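Local coordinates for protein pyrrolysyl-tRNA synthetase (Desulfitobacterium hafniense, PDB 3DSQ) that probably attaches pyrrolysine to its cognate tRNA at the expense of ATP, working as a homodimeric class II aminoacyl-tRNA synthetase, at residues K23-S28 / Q52-G57; L180-P183 / Q189-E192; L74-K79 / E200-R205. One frame throughout, in Å; residues are numbered along the deposited sequence.

Contact 1: K23-S28 / Q52-G57; sequences KELNAS and QLMSQG
L25 and L53 meet side chain to side chain and carry most of this contact. Their CB atoms approach to 3.6 Å, and the two side chains pass each other at a slant. L53 CD1 reaches further. It lies 3.6 Å from L25 CB and 3.5 Å from A27 CB, which makes it the bridge between the two residues of the turn. In L25, CG stands beside the backbone N (chi1 -60°). CD1 of that side chain is then brought over the helix, 3.9 Å from L53 CB and 4.0 Å from M54 CG. Were L53 an alanine, the loss of CD1 would probably leave the A27 methyl without its partner and a gap beside L25 CB.

The polar bonds are internal to the turn. N26 is the C-prime residue of a Schellman motif that ends helix 16-24. N26 N bonds to K23 O at 2.9 Å, and A27 N returns to L22 O. The N26 side chain is held by the backbone N of Q268. S28 then stands at the N-cap of the next helix, with its hydroxyl capping a backbone N. Nothing polar links the turn to segment 52-57.

L22 of helix 16-24 touches both A27 and L53 and extends the apolar patch. M54 also packs on R21 and I287. The chemistry implies division of labour: backbone bonds and caps set the shape of the turn, while aliphatic carbon alone seats it on the long helix 39-68. Cohesion between the two segments therefore rests on fit.

Contact 2: L180-P183 / Q189-E192; sequences LGTP and QRLE
T182 CG2 stands 4.3 Å above the plane of the R190 guanidinium, displaced toward its rim, an oblique approach. P183 also comes at this group obliquely, with its CD 4.4 Å from R190 NH1. NE and NH1 find their partners in two acids beyond the segments. R190 NE forms a salt bridge to E179 OE1, and NH1 forms another to E186 OE2.

The closer touch is aliphatic. T182 CG2 lies 3.5 Å from R190 CG and 4.2 Å from R190 CB. The two side chains run past each other in opposite directions. The bend at chi2 (-59°) turns the arginine so that CG meets the methyl and the charged end passes on beyond it. In T182, the methyl is anti to the backbone N and faces this chain, while the hydroxyl sits beside that N (chi1 -53°). OG1 is hydrogen-bonded to E179 OE1, the same oxygen that R190 NE uses.

The contact spans the short connection from strand 171-180 to helix 187-201 in the class II core. V251 of strand 250-256 packs against both T182 and R190. G181 opens the turn with a positive phi of 106°, where any side chain would collide with the carbonyl oxygen of L180.

One carboxylate oxygen thus serves both the hydroxyl of the buried T182 and a guanidinium. Sharing it probably fixes the rotation of both side chains. R151 brings a like charge near NE, and the two acids probably offset both. Across the segments themselves, only carbon contacts and the oblique guanidinium approach are made.

Contact 3: L74-K79 / E200-R205; sequences LELEEK and EAAGIR
A201 and A202, at the end of helix 187-201, sit against L76 and K79 of helix 72-85. The well-packed, buried side is the L76 side. L76 CD2 lies 4.1 Å from A202 CB, brought there by a CG anti to the backbone N (chi1 -153°). Both residues are buried. L257 and L261 of helix 257-265 close in on L76, and L80 touches both alanines.

A Schellman motif shapes this helix end. G203 is its C-prime residue, at phi 63°, with G203 N bonded to E200 O at 3.2 Å and I204 N returning to L199 O. The partner helix 72-85 lies at the dimer interface: E78 packs on E78 of the second subunit. Its place ahead of strand 90-91 is consistent with motif 1 of class II synthetases.

The K79 side faces solvent: the lysine is exposed, although its aliphatic chain, bent at chi2 (71°), lies over A201. K79 CE is 4.0 Å from A201 CB. K79 CG and CE are modelled at only 2.9 Å from A201 O, closer than a normal carbon-oxygen contact, so the exact placement of the lysine is doubtful.

Contacts 2 and 3 both use helix 187-201. Contact 2 takes its early turns and contact 3 its C-terminal end, and their centres lie 22 Å apart. Contact 2 is nested within the chain loop that contact 3 closes. Contact 1 lies away from both, on the opposite side of the chain's centre from contact 2. It concerns the N-terminal helices instead. All three are partly buried, but contact 3 lies nearest the centre of the chain, about 13 Å from it. Contacts 1 and 3 share a plan: a Schellman-ended helix seated on another helix through aliphatic carbon. Contact 2 differs, because nearby acids hold its arginine and threonine.

Contact 1: K23-S28 / Q52-G57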
loop_
_atom_site.group_PDB
_atom_site.type_symbol
_atom_site.label_atom_id
_atom_site.label_comp_id
_atom_site.label_asym_id
_atom_site.label_seq_id
_atom_site.Cartn_x
_atom_site.Cartn_y
_atom_site.Cartn_z
ATOM N N LYS B 23 -23.624 12.053 7.584
ATOM C CA LYS B 23 -23.011 11.351 6.461
ATOM C C LYS B 23 -21.783 10.576 6.914
ATOM O O LYS B 23 -21.584 9.438 6.504
ATOM C CB LYS B 23 -22.622 12.326 5.343
ATOM C CG LYS B 23 -23.417 12.138 4.061
ATOM C CD LYS B 23 -22.681 12.703 2.844
ATOM C CE LYS B 23 -23.481 12.474 1.565
ATOM N NZ LYS B 23 -22.740 12.929 0.346
ATOM N N GLU B 24 -20.962 11.190 7.761
ATOM C CA GLU B 24 -19.761 10.529 8.272
ATOM C C GLU B 24 -20.144 9.283 9.066
ATOM O O GLU B 24 -19.367 8.322 9.152
ATOM C CB GLU B 24 -18.990 11.429 9.229
ATOM C CG GLU B 24 -18.653 12.816 8.732
ATOM C CD GLU B 24 -17.838 13.573 9.760
ATOM O OE1 GLU B 24 -18.167 13.484 10.963
ATOM O OE2 GLU B 24 -16.876 14.257 9.367
ATOM N N LEU B 25 -21.318 9.340 9.687
ATOM C CA LEU B 25 -21.828 8.236 10.487
ATOM C C LEU B 25 -22.637 7.272 9.629
ATOM O O LEU B 25 -23.311 6.381 10.145
ATOM C CB LEU B 25 -22.700 8.776 11.624
ATOM C CG LEU B 25 -21.965 9.704 12.586
ATOM C CD1 LEU B 25 -22.908 10.273 13.648
ATOM C CD2 LEU B 25 -20.840 8.924 13.220
ATOM N N ASN B 26 -22.567 7.459 8.315
ATOM C CA ASN B 26 -23.279 6.612 7.371
ATOM C C ASN B 26 -24.788 6.520 7.573
ATOM O O ASN B 26 -25.366 5.428 7.554
ATOM C CB ASN B 26 -22.669 5.200 7.356
ATOM C CG ASN B 26 -21.285 5.175 6.725
ATOM O OD1 ASN B 26 -21.054 5.799 5.683
ATOM N ND2 ASN B 26 -20.361 4.454 7.344
ATOM N N ALA B 27 -25.430 7.672 7.753
ATOM C CA ALA B 27 -26.872 7.707 7.918
ATOM C C ALA B 27 -27.484 7.330 6.569
ATOM O O ALA B 27 -26.802 7.337 5.544
ATOM C CB ALA B 27 -27.320 9.103 8.328
ATOM N N SER B 28 -28.770 7.003 6.565
ATOM C CA SER B 28 -29.425 6.630 5.325
ATOM C C SER B 28 -29.832 7.865 4.546
ATOM O O SER B 28 -29.927 8.958 5.105
ATOM C CB SER B 28 -30.670 5.777 5.607
ATOM O OG SER B 28 -31.607 6.485 6.394
ATOM N N GLN B 52 -27.745 7.064 17.866
ATOM C CA GLN B 52 -27.941 5.710 17.366
ATOM C C GLN B 52 -26.849 5.332 16.365
ATOM O O GLN B 52 -26.392 4.187 16.338
ATOM C CB GLN B 52 -29.310 5.593 16.691
ATOM C CG GLN B 52 -29.551 4.264 15.964
ATOM C CD GLN B 52 -29.597 3.067 16.906
ATOM O OE1 GLN B 52 -30.419 3.017 17.822
ATOM N NE2 GLN B 52 -28.712 2.096 16.682
ATOM N N LEU B 53 -26.433 6.286 15.534
ATOM C CA LEU B 53 -25.391 5.991 14.551
ATOM C C LEU B 53 -24.053 5.772 15.242
ATOM O O LEU B 53 -23.280 4.894 14.857
ATOM C CB LEU B 53 -25.277 7.120 13.516
ATOM C CG LEU B 53 -26.526 7.339 12.653
ATOM C CD1 LEU B 53 -26.303 8.498 11.673
ATOM C CD2 LEU B 53 -26.853 6.053 11.909
ATOM N N MET B 54 -23.776 6.561 16.269
ATOM C CA MET B 54 -22.516 6.396 16.978
ATOM C C MET B 54 -22.491 5.021 17.634
ATOM O O MET B 54 -21.467 4.332 17.622
ATOM C CB MET B 54 -22.336 7.505 18.014
ATOM C CG MET B 54 -22.124 8.877 17.364
ATOM S SD MET B 54 -22.053 10.240 18.533
ATOM C CE MET B 54 -20.370 10.455 18.704
ATOM N N SER B 55 -23.636 4.618 18.178
ATOM C CA SER B 55 -23.761 3.320 18.831
ATOM C C SER B 55 -23.468 2.220 17.821
ATOM O O SER B 55 -22.678 1.320 18.086
ATOM C CB SER B 55 -25.176 3.149 19.400
ATOM O OG SER B 55 -25.337 1.860 19.969
ATOM N N GLN B 56 -24.110 2.291 16.661
ATOM C CA GLN B 56 -23.888 1.299 15.615
ATOM C C GLN B 56 -22.415 1.258 15.213
ATOM O O GLN B 56 -21.843 0.186 15.022
ATOM C CB GLN B 56 -24.758 1.616 14.398
ATOM C CG GLN B 56 -26.214 1.218 14.578
ATOM C CD GLN B 56 -27.116 1.774 13.495
ATOM O OE1 GLN B 56 -26.731 1.861 12.326
ATOM N NE2 GLN B 56 -28.337 2.143 13.876
ATOM N N GLY B 57 -21.798 2.432 15.100
ATOM C CA GLY B 57 -20.392 2.490 14.732
ATOM C C GLY B 57 -19.479 1.811 15.738
ATOM O O GLY B 57 -18.525 1.135 15.359
#

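Contact 2: L180-P183 / Q189-E192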
loop_
_atom_site.group_PDB
_atom_site.type_symbol
_atom_site.label_atom_id
_atom_site.label_comp_id
_atom_site.label_asym_id
_atom_site.label_seq_id
_atom_site.Cartn_x
_atom_site.Cartn_y
_atom_site.Cartn_z
ATOM N N LEU B 180 -1.600 -10.187 -21.352
ATOM C CA LEU B 180 -0.895 -9.804 -22.565
ATOM C C LEU B 180 -0.820 -11.040 -23.450
ATOM O O LEU B 180 -0.302 -12.074 -23.029
ATOM C CB LEU B 180 0.521 -9.340 -22.232
ATOM C CG LEU B 180 1.467 -9.093 -23.409
ATOM C CD1 LEU B 180 1.077 -7.812 -24.141
ATOM C CD2 LEU B 180 2.886 -8.986 -22.880
ATOM N N GLY B 181 -1.335 -10.928 -24.670
ATOM C CA GLY B 181 -1.309 -12.052 -25.586
ATOM C C GLY B 181 -2.681 -12.678 -25.747
ATOM O O GLY B 181 -2.808 -13.811 -26.211
ATOM N N THR B 182 -3.715 -11.940 -25.362
ATOM C CA THR B 182 -5.084 -12.427 -25.477
ATOM C C THR B 182 -5.454 -12.557 -26.955
ATOM O O THR B 182 -5.156 -11.667 -27.749
ATOM C CB THR B 182 -6.078 -11.441 -24.818
ATOM O OG1 THR B 182 -5.656 -11.159 -23.480
ATOM C CG2 THR B 182 -7.479 -12.032 -24.787
ATOM N N PRO B 183 -6.092 -13.675 -27.346
ATOM C CA PRO B 183 -6.484 -13.853 -28.753
ATOM C C PRO B 183 -7.514 -12.770 -29.061
ATOM O O PRO B 183 -8.486 -12.629 -28.321
ATOM C CB PRO B 183 -7.119 -15.246 -28.766
ATOM C CG PRO B 183 -6.500 -15.939 -27.577
ATOM C CD PRO B 183 -6.466 -14.851 -26.541
ATOM N N GLN B 189 -14.454 -11.397 -24.059
ATOM C CA GLN B 189 -14.804 -12.432 -23.085
ATOM C C GLN B 189 -13.821 -12.457 -21.909
ATOM O O GLN B 189 -14.198 -12.799 -20.791
ATOM C CB GLN B 189 -14.861 -13.809 -23.760
ATOM C CG GLN B 189 -14.984 -14.993 -22.785
ATOM C CD GLN B 189 -16.258 -14.963 -21.939
ATOM O OE1 GLN B 189 -17.360 -15.205 -22.437
ATOM N NE2 GLN B 189 -16.105 -14.664 -20.654
ATOM N N ARG B 190 -12.561 -12.109 -22.155
ATOM C CA ARG B 190 -11.578 -12.076 -21.075
ATOM C C ARG B 190 -11.955 -10.976 -20.099
ATOM O O ARG B 190 -11.974 -11.187 -18.888
ATOM C CB ARG B 190 -10.177 -11.799 -21.610
ATOM C CG ARG B 190 -9.411 -13.029 -22.019
ATOM C CD ARG B 190 -9.226 -14.006 -20.867
ATOM N NE ARG B 190 -8.176 -14.968 -21.191
ATOM C CZ ARG B 190 -8.172 -15.736 -22.277
ATOM N NH1 ARG B 190 -9.172 -15.663 -23.142
ATOM N NH2 ARG B 190 -7.154 -16.557 -22.512
ATOM N N LEU B 191 -12.241 -9.793 -20.630
ATOM C CA LEU B 191 -12.642 -8.676 -19.794
ATOM C C LEU B 191 -13.815 -9.116 -18.920
ATOM O O LEU B 191 -13.866 -8.790 -17.735
ATOM C CB LEU B 191 -13.023 -7.469 -20.658
ATOM C CG LEU B 191 -11.803 -6.747 -21.258
ATOM C CD1 LEU B 191 -12.248 -5.540 -22.066
ATOM C CD2 LEU B 191 -10.861 -6.306 -20.132
ATOM N N GLU B 192 -14.752 -9.862 -19.506
ATOM C CA GLU B 192 -15.899 -10.364 -18.753
ATOM C C GLU B 192 -15.413 -11.286 -17.642
ATOM O O GLU B 192 -15.800 -11.130 -16.486
ATOM C CB GLU B 192 -16.854 -11.157 -19.652
ATOM C CG GLU B 192 -17.868 -10.332 -20.424
ATOM C CD GLU B 192 -19.015 -11.192 -20.951
ATOM O OE1 GLU B 192 -18.751 -12.158 -21.705
ATOM O OE2 GLU B 192 -20.180 -10.903 -20.607
#

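Contact 3: L74-K79 / E200-R205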
loop_
_atom_site.group_PDB
_atom_site.type_symbol
_atom_site.label_atom_id
_atom_site.label_comp_id
_atom_site.label_asym_id
_atom_site.label_seq_id
_atom_site.Cartn_x
_atom_site.Cartn_y
_atom_site.Cartn_z
ATOM N N LEU B 74 -8.234 -3.749 3.588
ATOM C CA LEU B 74 -7.200 -4.770 3.661
ATOM C C LEU B 74 -7.754 -6.176 3.467
ATOM O O LEU B 74 -7.098 -7.032 2.878
ATOM C CB LEU B 74 -6.452 -4.680 4.997
ATOM C CG LEU B 74 -5.594 -3.416 5.168
ATOM C CD1 LEU B 74 -4.927 -3.425 6.536
ATOM C CD2 LEU B 74 -4.545 -3.343 4.055
ATOM N N GLU B 75 -8.963 -6.411 3.964
ATOM C CA GLU B 75 -9.598 -7.716 3.833
ATOM C C GLU B 75 -9.930 -7.924 2.362
ATOM O O GLU B 75 -9.756 -9.015 1.812
ATOM C CB GLU B 75 -10.874 -7.755 4.677
ATOM C CG GLU B 75 -11.600 -9.089 4.673
ATOM C CD GLU B 75 -12.949 -9.005 5.373
ATOM O OE1 GLU B 75 -13.817 -8.241 4.896
ATOM O OE2 GLU B 75 -13.137 -9.696 6.402
ATOM N N LEU B 76 -10.402 -6.854 1.730
ATOM C CA LEU B 76 -10.758 -6.883 0.319
ATOM C C LEU B 76 -9.492 -7.140 -0.498
ATOM O O LEU B 76 -9.492 -7.957 -1.424
ATOM C CB LEU B 76 -11.363 -5.538 -0.088
ATOM C CG LEU B 76 -12.361 -5.429 -1.245
ATOM C CD1 LEU B 76 -12.068 -4.163 -2.025
ATOM C CD2 LEU B 76 -12.298 -6.634 -2.145
ATOM N N GLU B 77 -8.415 -6.437 -0.147
ATOM C CA GLU B 77 -7.147 -6.579 -0.852
ATOM C C GLU B 77 -6.616 -8.011 -0.864
ATOM O O GLU B 77 -6.180 -8.512 -1.905
ATOM C CB GLU B 77 -6.092 -5.644 -0.248
ATOM C CG GLU B 77 -6.152 -4.229 -0.789
ATOM C CD GLU B 77 -4.998 -3.365 -0.305
ATOM O OE1 GLU B 77 -3.915 -3.924 -0.021
ATOM O OE2 GLU B 77 -5.167 -2.127 -0.226
ATOM N N GLU B 78 -6.643 -8.674 0.287
ATOM C CA GLU B 78 -6.155 -10.042 0.335
ATOM C C GLU B 78 -7.102 -10.954 -0.443
ATOM O O GLU B 78 -6.665 -11.868 -1.143
ATOM C CB GLU B 78 -6.037 -10.530 1.780
ATOM C CG GLU B 78 -5.324 -11.879 1.886
ATOM C CD GLU B 78 -5.425 -12.499 3.262
ATOM O OE1 GLU B 78 -4.868 -11.929 4.222
ATOM O OE2 GLU B 78 -6.069 -13.563 3.386
ATOM N N LYS B 79 -8.397 -10.687 -0.309
ATOM C CA LYS B 79 -9.454 -11.448 -0.973
ATOM C C LYS B 79 -9.312 -11.437 -2.492
ATOM O O LYS B 79 -9.419 -12.474 -3.146
ATOM C CB LYS B 79 -10.819 -10.864 -0.590
ATOM C CG LYS B 79 -12.031 -11.487 -1.294
ATOM C CD LYS B 79 -12.327 -12.912 -0.822
ATOM C CE LYS B 79 -13.524 -13.491 -1.574
ATOM N NZ LYS B 79 -13.865 -14.885 -1.159
ATOM N N GLU B 200 -16.881 -11.209 -8.009
ATOM C CA GLU B 200 -17.323 -12.336 -7.202
ATOM C C GLU B 200 -16.510 -12.371 -5.917
ATOM O O GLU B 200 -17.050 -12.573 -4.827
ATOM C CB GLU B 200 -17.152 -13.656 -7.953
ATOM C CG GLU B 200 -17.586 -14.866 -7.136
ATOM C CD GLU B 200 -19.041 -14.786 -6.681
ATOM O OE1 GLU B 200 -19.421 -15.547 -5.764
ATOM O OE2 GLU B 200 -19.809 -13.969 -7.237
ATOM N N ALA B 201 -15.206 -12.169 -6.044
ATOM C CA ALA B 201 -14.347 -12.166 -4.874
ATOM C C ALA B 201 -14.683 -10.969 -3.984
ATOM O O ALA B 201 -14.502 -11.027 -2.771
ATOM C CB ALA B 201 -12.883 -12.122 -5.294
ATOM N N ALA B 202 -15.179 -9.892 -4.591
ATOM C CA ALA B 202 -15.533 -8.679 -3.848
ATOM C C ALA B 202 -16.942 -8.705 -3.258
ATOM O O ALA B 202 -17.429 -7.692 -2.752
ATOM C CB ALA B 202 -15.380 -7.454 -4.743
ATOM N N GLY B 203 -17.606 -9.852 -3.331
ATOM C CA GLY B 203 -18.947 -9.945 -2.784
ATOM C C GLY B 203 -19.972 -9.046 -3.451
ATOM O O GLY B 203 -20.879 -8.533 -2.801
ATOM N N ILE B 204 -19.825 -8.840 -4.751
ATOM C CA ILE B 204 -20.769 -8.022 -5.497
ATOM C C ILE B 204 -21.366 -8.931 -6.567
ATOM O O ILE B 204 -20.655 -9.433 -7.440
ATOM C CB ILE B 204 -20.063 -6.799 -6.119
ATOM C CG1 ILE B 204 -19.654 -5.840 -4.995
ATOM C CG2 ILE B 204 -20.967 -6.120 -7.136
ATOM C CD1 ILE B 204 -19.021 -4.545 -5.457
ATOM N N ARG B 205 -22.673 -9.159 -6.485
ATOM C CA ARG B 205 -23.337 -10.052 -7.426
ATOM C C ARG B 205 -24.317 -9.373 -8.380
ATOM O O ARG B 205 -24.952 -10.039 -9.196
ATOM C CB ARG B 205 -24.045 -11.168 -6.649
ATOM C CG ARG B 205 -23.208 -11.749 -5.508
ATOM C CD ARG B 205 -23.734 -13.099 -5.045
ATOM N NE ARG B 205 -23.360 -14.178 -5.961
ATOM C CZ ARG B 205 -23.892 -15.399 -5.941
ATOM N NH1 ARG B 205 -24.831 -15.704 -5.052
ATOM N NH2 ARG B 205 -23.484 -16.317 -6.808
#